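Local coordinates for protein carboxyvinyl-carboxyphosphonate phosphorylmutase (Bacillus anthracis, PDB 4IQD) that belongs to the phosphoenolpyruvate phosphomutase family of TIM-barrel-type enzymes and holds pyruvic acid at several sites, at residues A[38-41]-A[42-46]; A[78-81]-A[82-86]; A[111-115]-A[116-120]. All coordinates share one frame; numbering follows the deposited sequence.

Interaction 1: A[38-41]-A[42-46]; sequences DAMA and ALVAR
The backbone amides of Ala42, Leu43, Val44 and Ala45 donate to the carbonyls of Asp38, Ala39, Met40 and Ala41, four successive i+4 to i bonds that establish an alpha-helix from its first turn onward. Asp38 is the N-cap of this helix, one of those surrounding the strands in a TIM-barrel-type protein. Asp38 OD1 accepts from Ala41 N at 2.9 Å, with an N-H...O angle of 164°. The nearly straight bond reaches OD1 on its syn side, 33° out of the carboxylate plane. With CG placed at a chi1 of 74°, the carboxylate folds back over the first turn, where it gives the amide of Ala41 an acceptor while the carbonyl of Asp38 serves Ala42.

From Ala39 to Ala45 the side chains are apolar and buried. Ala39 and Leu43 pack on Ala87 of helix 74-88 and also reach Lys64 and Gly65 of the second subunit, respectively. Leu43 CG lies 3.2 Å from Ala39 O. Ala42 and Ala45 touch Leu53 of strand 53-55. Met40, modelled as selenomethionine, and Ala41 pack on Ala251 and Tyr254 of the second subunit, respectively, so one helical turn serves both the barrel wall and the dimer interface. The bend of the Met40 chain at its second torsion brings its end outward and forward to Val44, one turn on, which it crosses at a slant. The closest touch is between methyls: Met40 CE lies 3.5 Å from Val44 CG2, which also sits 3.2 Å from Met40 O.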
loop_
_atom_site.group_PDB
_atom_site.type_symbol
_atom_site.label_atom_id
_atom_site.label_comp_id
_atom_site.label_asym_id
_atom_site.label_seq_id
_atom_site.Cartn_x
_atom_site.Cartn_y
_atom_site.Cartn_z
ATOM N N ASP A 38 -4.687 1.476 1.933
ATOM C CA ASP A 38 -3.584 2.431 1.941
ATOM C C ASP A 38 -4.061 3.869 1.725
ATOM O O ASP A 38 -5.240 4.107 1.459
ATOM C CB ASP A 38 -2.511 2.037 0.918
ATOM C CG ASP A 38 -2.924 2.315 -0.522
ATOM O OD1 ASP A 38 -4.104 2.624 -0.781
ATOM O OD2 ASP A 38 -2.054 2.208 -1.411
ATOM N N ALA A 39 -3.137 4.819 1.822
ATOM C CA ALA A 39 -3.496 6.230 1.751
ATOM C C ALA A 39 -4.013 6.659 0.378
ATOM O O ALA A 39 -4.856 7.545 0.289
ATOM C CB ALA A 39 -2.331 7.102 2.187
HETATM N N MSE A 40 -3.517 6.040 -0.689
HETATM C CA MSE A 40 -4.002 6.388 -2.024
HETATM C C MSE A 40 -5.457 5.975 -2.210
HETATM O O MSE A 40 -6.261 6.746 -2.728
HETATM C CB MSE A 40 -3.130 5.785 -3.128
HETATM C CG MSE A 40 -3.624 6.106 -4.538
HETATM SE SE MSE A 40 -3.750 8.026 -4.888
HETATM C CE MSE A 40 -4.799 7.997 -6.516
ATOM N N ALA A 41 -5.790 4.758 -1.786
ATOM C CA ALA A 41 -7.170 4.293 -1.825
ATOM C C ALA A 41 -8.053 5.196 -0.969
ATOM O O ALA A 41 -9.193 5.482 -1.326
ATOM C CB ALA A 41 -7.264 2.845 -1.356
ATOM N N ALA A 42 -7.508 5.651 0.154
ATOM C CA ALA A 42 -8.224 6.550 1.049
ATOM C C ALA A 42 -8.555 7.874 0.361
ATOM O O ALA A 42 -9.653 8.406 0.508
ATOM C CB ALA A 42 -7.405 6.794 2.305
ATOM N N LEU A 43 -7.598 8.393 -0.399
ATOM C CA LEU A 43 -7.777 9.653 -1.108
ATOM C C LEU A 43 -8.804 9.543 -2.231
ATOM O O LEU A 43 -9.589 10.462 -2.455
ATOM C CB LEU A 43 -6.437 10.137 -1.661
ATOM C CG LEU A 43 -5.438 10.603 -0.600
ATOM C CD1 LEU A 43 -4.027 10.700 -1.173
ATOM C CD2 LEU A 43 -5.876 11.939 -0.017
ATOM N N VAL A 44 -8.792 8.420 -2.939
ATOM C CA VAL A 44 -9.736 8.201 -4.029
ATOM C C VAL A 44 -11.161 8.067 -3.507
ATOM O O VAL A 44 -12.105 8.571 -4.115
ATOM C CB VAL A 44 -9.388 6.946 -4.839
ATOM C CG1 VAL A 44 -10.358 6.780 -5.988
ATOM C CG2 VAL A 44 -7.979 7.037 -5.362
ATOM N N ALA A 45 -11.307 7.388 -2.375
ATOM C CA ALA A 45 -12.611 7.208 -1.758
ATOM C C ALA A 45 -13.219 8.551 -1.379
ATOM O O ALA A 45 -14.375 8.827 -1.695
ATOM C CB ALA A 45 -12.500 6.311 -0.536
ATOM N N ARG A 46 -12.423 9.378 -0.705
ATOM C CA ARG A 46 -12.843 10.714 -0.301
ATOM C C ARG A 46 -13.312 11.494 -1.517
ATOM O O ARG A 46 -14.417 12.031 -1.535
ATOM C CB ARG A 46 -11.682 11.446 0.381
ATOM C CG ARG A 46 -12.045 12.783 1.031
ATOM C CD ARG A 46 -11.692 13.981 0.152
ATOM N NE ARG A 46 -10.259 14.089 -0.119
ATOM C CZ ARG A 46 -9.387 14.683 0.689
ATOM N NH1 ARG A 46 -9.797 15.218 1.831
ATOM N NH2 ARG A 46 -8.105 14.737 0.361
#

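Interaction 2: A[78-81]-A[82-86]; sequences AERA and RDLVR. With PYR (pyruvic acid), chain F.
Arg80 meets Asp83 and Leu84 one turn ahead on an alpha-helix whose i+4 to i backbone bonds run from Arg82 N to Ala78 O through Val85 N to Ala81 O. Arg80 CB already lies near O3 of the bound pyruvic acid, and a chi1 of -177° carries CG away from the backbone N. Arg80 CG makes a loose apolar contact with Leu84 CD1 at 4.4 Å. Bends at the next two torsions bring Arg80 CD to 3.4 Å from ligand O3. Arg80 NE donates to ligand O3 almost straight, at 172°, over a modelled separation of 2.4 Å that is very short and doubtful in its exact value. Arg80 NH2 adds two weak bonds, to ligand O3 at 3.1 Å and to ligand OXT at 3.4 Å, so the ligand meets one edge of the guanidinium. NH1 is satisfied elsewhere, by the carbonyl of His37, which helps to fix the rotation of the group.

Asp83 approaches from the following turn: its OD2 forms a long salt bridge with Arg80 NE at 3.8 Å, the carboxylate and guanidinium planes being only 13° apart. Asp83 OD2 also lies 3.1 Å from ligand O3, and Glu79 brings OE2 to 3.6 Å from ligand CB, so acidic groups accompany the arginine in this pocket. Arg80 NH2 of the second subunit binds the same ligand, which places the site at the dimer interface. The helix, 74-88, lies in the connection between parallel strands 53-55 and 92-95 of the barrel: Ala81 packs on Leu55 and Val94, Leu84 on Val92, while Ala78 rests on Met113 of helix 103-115.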
loop_
_atom_site.group_PDB
_atom_site.type_symbol
_atom_site.label_atom_id
_atom_site.label_comp_id
_atom_site.label_asym_id
_atom_site.label_seq_id
_atom_site.Cartn_x
_atom_site.Cartn_y
_atom_site.Cartn_z
ATOM N N ALA A 78 -2.099 0.391 13.720
ATOM C CA ALA A 78 -2.297 1.767 14.156
ATOM C C ALA A 78 -1.540 2.764 13.275
ATOM O O ALA A 78 -1.950 3.917 13.139
ATOM C CB ALA A 78 -1.894 1.921 15.613
ATOM N N GLU A 79 -0.438 2.322 12.677
ATOM C CA GLU A 79 0.337 3.186 11.789
ATOM C C GLU A 79 -0.304 3.334 10.413
ATOM O O GLU A 79 -0.329 4.422 9.851
ATOM C CB GLU A 79 1.769 2.682 11.641
ATOM C CG GLU A 79 2.762 3.367 12.557
ATOM C CD GLU A 79 4.153 3.432 11.957
ATOM O OE1 GLU A 79 4.869 4.421 12.225
ATOM O OE2 GLU A 79 4.529 2.500 11.214
ATOM N N ARG A 80 -0.809 2.238 9.862
ATOM C CA ARG A 80 -1.506 2.313 8.586
ATOM C C ARG A 80 -2.777 3.138 8.754
ATOM O O ARG A 80 -3.178 3.865 7.849
ATOM C CB ARG A 80 -1.825 0.916 8.052
ATOM C CG ARG A 80 -2.497 0.889 6.681
ATOM C CD ARG A 80 -1.669 1.581 5.598
ATOM N NE ARG A 80 -0.349 0.982 5.411
ATOM C CZ ARG A 80 -0.096 -0.055 4.617
ATOM N NH1 ARG A 80 -1.077 -0.627 3.935
ATOM N NH2 ARG A 80 1.138 -0.526 4.510
ATOM N N ALA A 81 -3.399 3.034 9.924
ATOM C CA ALA A 81 -4.595 3.810 10.222
ATOM C C ALA A 81 -4.248 5.287 10.302
ATOM O O ALA A 81 -5.041 6.143 9.911
ATOM C CB ALA A 81 -5.227 3.339 11.522
ATOM N N ARG A 82 -3.055 5.572 10.812
ATOM C CA ARG A 82 -2.536 6.931 10.855
ATOM C C ARG A 82 -2.522 7.481 9.444
ATOM O O ARG A 82 -3.022 8.575 9.192
ATOM C CB ARG A 82 -1.112 6.935 11.402
ATOM C CG ARG A 82 -0.740 8.151 12.215
ATOM C CD ARG A 82 -0.600 7.759 13.672
ATOM N NE ARG A 82 0.562 8.374 14.304
ATOM C CZ ARG A 82 0.508 9.456 15.073
ATOM N NH1 ARG A 82 -0.656 10.047 15.308
ATOM N NH2 ARG A 82 1.616 9.947 15.608
ATOM N N ASP A 83 -1.950 6.700 8.532
ATOM C CA ASP A 83 -1.845 7.071 7.126
ATOM C C ASP A 83 -3.187 7.497 6.564
ATOM O O ASP A 83 -3.277 8.466 5.813
ATOM C CB ASP A 83 -1.325 5.895 6.303
ATOM C CG ASP A 83 0.102 5.531 6.636
ATOM O OD1 ASP A 83 0.664 6.115 7.588
ATOM O OD2 ASP A 83 0.657 4.650 5.947
ATOM N N LEU A 84 -4.229 6.768 6.939
ATOM C CA LEU A 84 -5.564 7.029 6.427
ATOM C C LEU A 84 -6.086 8.380 6.889
ATOM O O LEU A 84 -6.485 9.201 6.073
ATOM C CB LEU A 84 -6.527 5.908 6.822
ATOM C CG LEU A 84 -6.668 4.766 5.813
ATOM C CD1 LEU A 84 -5.334 4.105 5.517
ATOM C CD2 LEU A 84 -7.687 3.740 6.291
ATOM N N VAL A 85 -6.073 8.610 8.197
ATOM C CA VAL A 85 -6.548 9.872 8.747
ATOM C C VAL A 85 -5.696 11.052 8.276
ATOM O O VAL A 85 -6.230 12.072 7.840
ATOM C CB VAL A 85 -6.578 9.840 10.287
ATOM C CG1 VAL A 85 -7.134 11.149 10.834
ATOM C CG2 VAL A 85 -7.408 8.665 10.775
ATOM N N ARG A 86 -4.375 10.895 8.354
ATOM C CA ARG A 86 -3.427 11.930 7.942
ATOM C C ARG A 86 -3.696 12.398 6.523
ATOM O O ARG A 86 -3.403 13.537 6.162
ATOM C CB ARG A 86 -1.990 11.404 8.005
ATOM C CG ARG A 86 -1.383 11.290 9.398
ATOM C CD ARG A 86 0.016 10.679 9.318
ATOM N NE ARG A 86 0.744 10.751 10.583
ATOM C CZ ARG A 86 2.016 10.389 10.736
ATOM N NH1 ARG A 86 2.602 10.491 11.922
ATOM N NH2 ARG A 86 2.707 9.927 9.704
HETATM C C PYR F . 3.883 1.525 6.688
HETATM O O PYR F . 4.888 1.447 7.525
HETATM O OXT PYR F . 3.996 1.037 5.477
HETATM C CA PYR F . 2.694 2.121 7.092
HETATM O O3 PYR F . 1.559 1.754 6.554
HETATM C CB PYR F . 2.715 3.187 8.146
#

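Interaction 3: A[111-115]-A[116-120]; sequences VEMVE and AKVAA
The peptide amides of Lys117 and Val118 meet two flat carbonyl groups of the last helical turn in different ways. Lys117 N stands over the face of the Val114 carbonyl, 2.9 Å from its O atom and 70° out of the plane. Val118 N comes to the Met113 carbonyl much closer to its plane, tilted by 22°, and reaches O at 2.8 Å. These two bonds back into the helix, together with the positive phi of Lys117 (63°), define a Schellman motif that ends helix 103-115 and redirects the chain toward strand 120-124 of the barrel. The motif is accompanied by an apolar contact between the residues joined by its longer-span bond. Val118 and Met113, a selenomethionine in the model, lie side by side and point the same way, CB to CB at 3.8 Å. The selenium continues the contact, with Met113 SE 3.9 Å from Val118 CG2. Val118 also packs on Val94 of strand 92-95, and Met113 on Ile96. The Lys117 chain bends near its end, and its NZ donates to Ser12 O and Gln11 OE1.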
loop_
_atom_site.group_PDB
_atom_site.type_symbol
_atom_site.label_atom_id
_atom_site.label_comp_id
_atom_site.label_asym_id
_atom_site.label_seq_id
_atom_site.Cartn_x
_atom_site.Cartn_y
_atom_site.Cartn_z
ATOM N N VAL A 111 -5.591 2.964 23.116
ATOM C CA VAL A 111 -4.843 4.211 23.216
ATOM C C VAL A 111 -4.166 4.535 21.897
ATOM O O VAL A 111 -4.201 5.673 21.436
ATOM C CB VAL A 111 -3.763 4.141 24.302
ATOM C CG1 VAL A 111 -3.061 5.480 24.430
ATOM C CG2 VAL A 111 -4.371 3.735 25.625
ATOM N N GLU A 112 -3.548 3.524 21.296
ATOM C CA GLU A 112 -2.834 3.697 20.037
ATOM C C GLU A 112 -3.758 4.171 18.926
ATOM O O GLU A 112 -3.358 4.956 18.071
ATOM C CB GLU A 112 -2.155 2.394 19.620
ATOM C CG GLU A 112 -1.002 1.973 20.510
ATOM C CD GLU A 112 -0.424 0.634 20.102
ATOM O OE1 GLU A 112 -1.185 -0.198 19.566
ATOM O OE2 GLU A 112 0.788 0.418 20.308
HETATM N N MSE A 113 -4.998 3.693 18.938
HETATM C CA MSE A 113 -5.968 4.099 17.929
HETATM C C MSE A 113 -6.433 5.538 18.151
HETATM O O MSE A 113 -6.640 6.284 17.199
HETATM C CB MSE A 113 -7.159 3.137 17.905
HETATM C CG MSE A 113 -6.784 1.701 17.546
HETATM SE SE MSE A 113 -5.925 1.510 15.797
HETATM C CE MSE A 113 -5.098 -0.233 16.050
ATOM N N VAL A 114 -6.590 5.928 19.411
ATOM C CA VAL A 114 -6.961 7.299 19.735
ATOM C C VAL A 114 -5.827 8.230 19.340
ATOM O O VAL A 114 -6.053 9.320 18.811
ATOM C CB VAL A 114 -7.282 7.459 21.233
ATOM C CG1 VAL A 114 -7.318 8.927 21.624
ATOM C CG2 VAL A 114 -8.605 6.781 21.565
ATOM N N GLU A 115 -4.600 7.783 19.583
ATOM C CA GLU A 115 -3.422 8.529 19.168
ATOM C C GLU A 115 -3.394 8.714 17.656
ATOM O O GLU A 115 -3.014 9.774 17.161
ATOM C CB GLU A 115 -2.150 7.831 19.638
ATOM C CG GLU A 115 -1.937 7.901 21.136
ATOM C CD GLU A 115 -0.582 7.376 21.549
ATOM O OE1 GLU A 115 -0.011 6.561 20.798
ATOM O OE2 GLU A 115 -0.085 7.784 22.618
ATOM N N ALA A 116 -3.820 7.689 16.926
ATOM C CA ALA A 116 -3.863 7.759 15.469
ATOM C C ALA A 116 -5.071 8.552 14.979
ATOM O O ALA A 116 -5.274 8.701 13.775
ATOM C CB ALA A 116 -3.867 6.360 14.870
ATOM N N LYS A 117 -5.859 9.058 15.926
ATOM C CA LYS A 117 -7.095 9.788 15.645
ATOM C C LYS A 117 -8.127 8.903 14.956
ATOM O O LYS A 117 -8.936 9.378 14.161
ATOM C CB LYS A 117 -6.827 11.059 14.831
ATOM C CG LYS A 117 -5.828 12.001 15.480
ATOM C CD LYS A 117 -5.070 12.809 14.436
ATOM C CE LYS A 117 -5.932 13.905 13.841
ATOM N NZ LYS A 117 -6.097 15.049 14.783
ATOM N N VAL A 118 -8.088 7.613 15.265
ATOM C CA VAL A 118 -9.091 6.686 14.768
ATOM C C VAL A 118 -10.435 7.042 15.391
ATOM O O VAL A 118 -10.515 7.328 16.585
ATOM C CB VAL A 118 -8.723 5.230 15.108
ATOM C CG1 VAL A 118 -9.838 4.295 14.730
ATOM C CG2 VAL A 118 -7.440 4.835 14.399
ATOM N N ALA A 119 -11.484 7.042 14.574
ATOM C CA ALA A 119 -12.820 7.397 15.041
ATOM C C ALA A 119 -13.552 6.238 15.718
ATOM O O ALA A 119 -14.315 6.453 16.655
ATOM C CB ALA A 119 -13.650 7.944 13.894
ATOM N N ALA A 120 -13.316 5.018 15.239
ATOM C CA ALA A 120 -14.018 3.837 15.743
ATOM C C ALA A 120 -13.204 2.561 15.557
ATOM O O ALA A 120 -12.346 2.488 14.683
ATOM C CB ALA A 120 -15.367 3.694 15.058
#

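Interaction 2 is the middle element, its centre 11 Å from that of interaction 1 and 9 Å from that of interaction 3. Towards 38-46, Ala42 CB packs on Leu84 CG at 4.1 Å, and Asp38 CA lies 4.2 Å from Arg80 CD, so the N-cap adjoins the ligand-binding arginine. Towards 111-120, Arg82 NH1 approaches Glu115 O to 3.0 Å and Val85 CG2 touches Ala116 O at 3.7 Å. Interactions 1 and 3 do not meet; their nearest atoms are about 12 Å apart. Of the three, only interaction 2 touches the pyruvic acid held by Arg80, whereas the side chains of Asp38 and Ala116 are about 7 and 10 Å from a bound pyruvic acid.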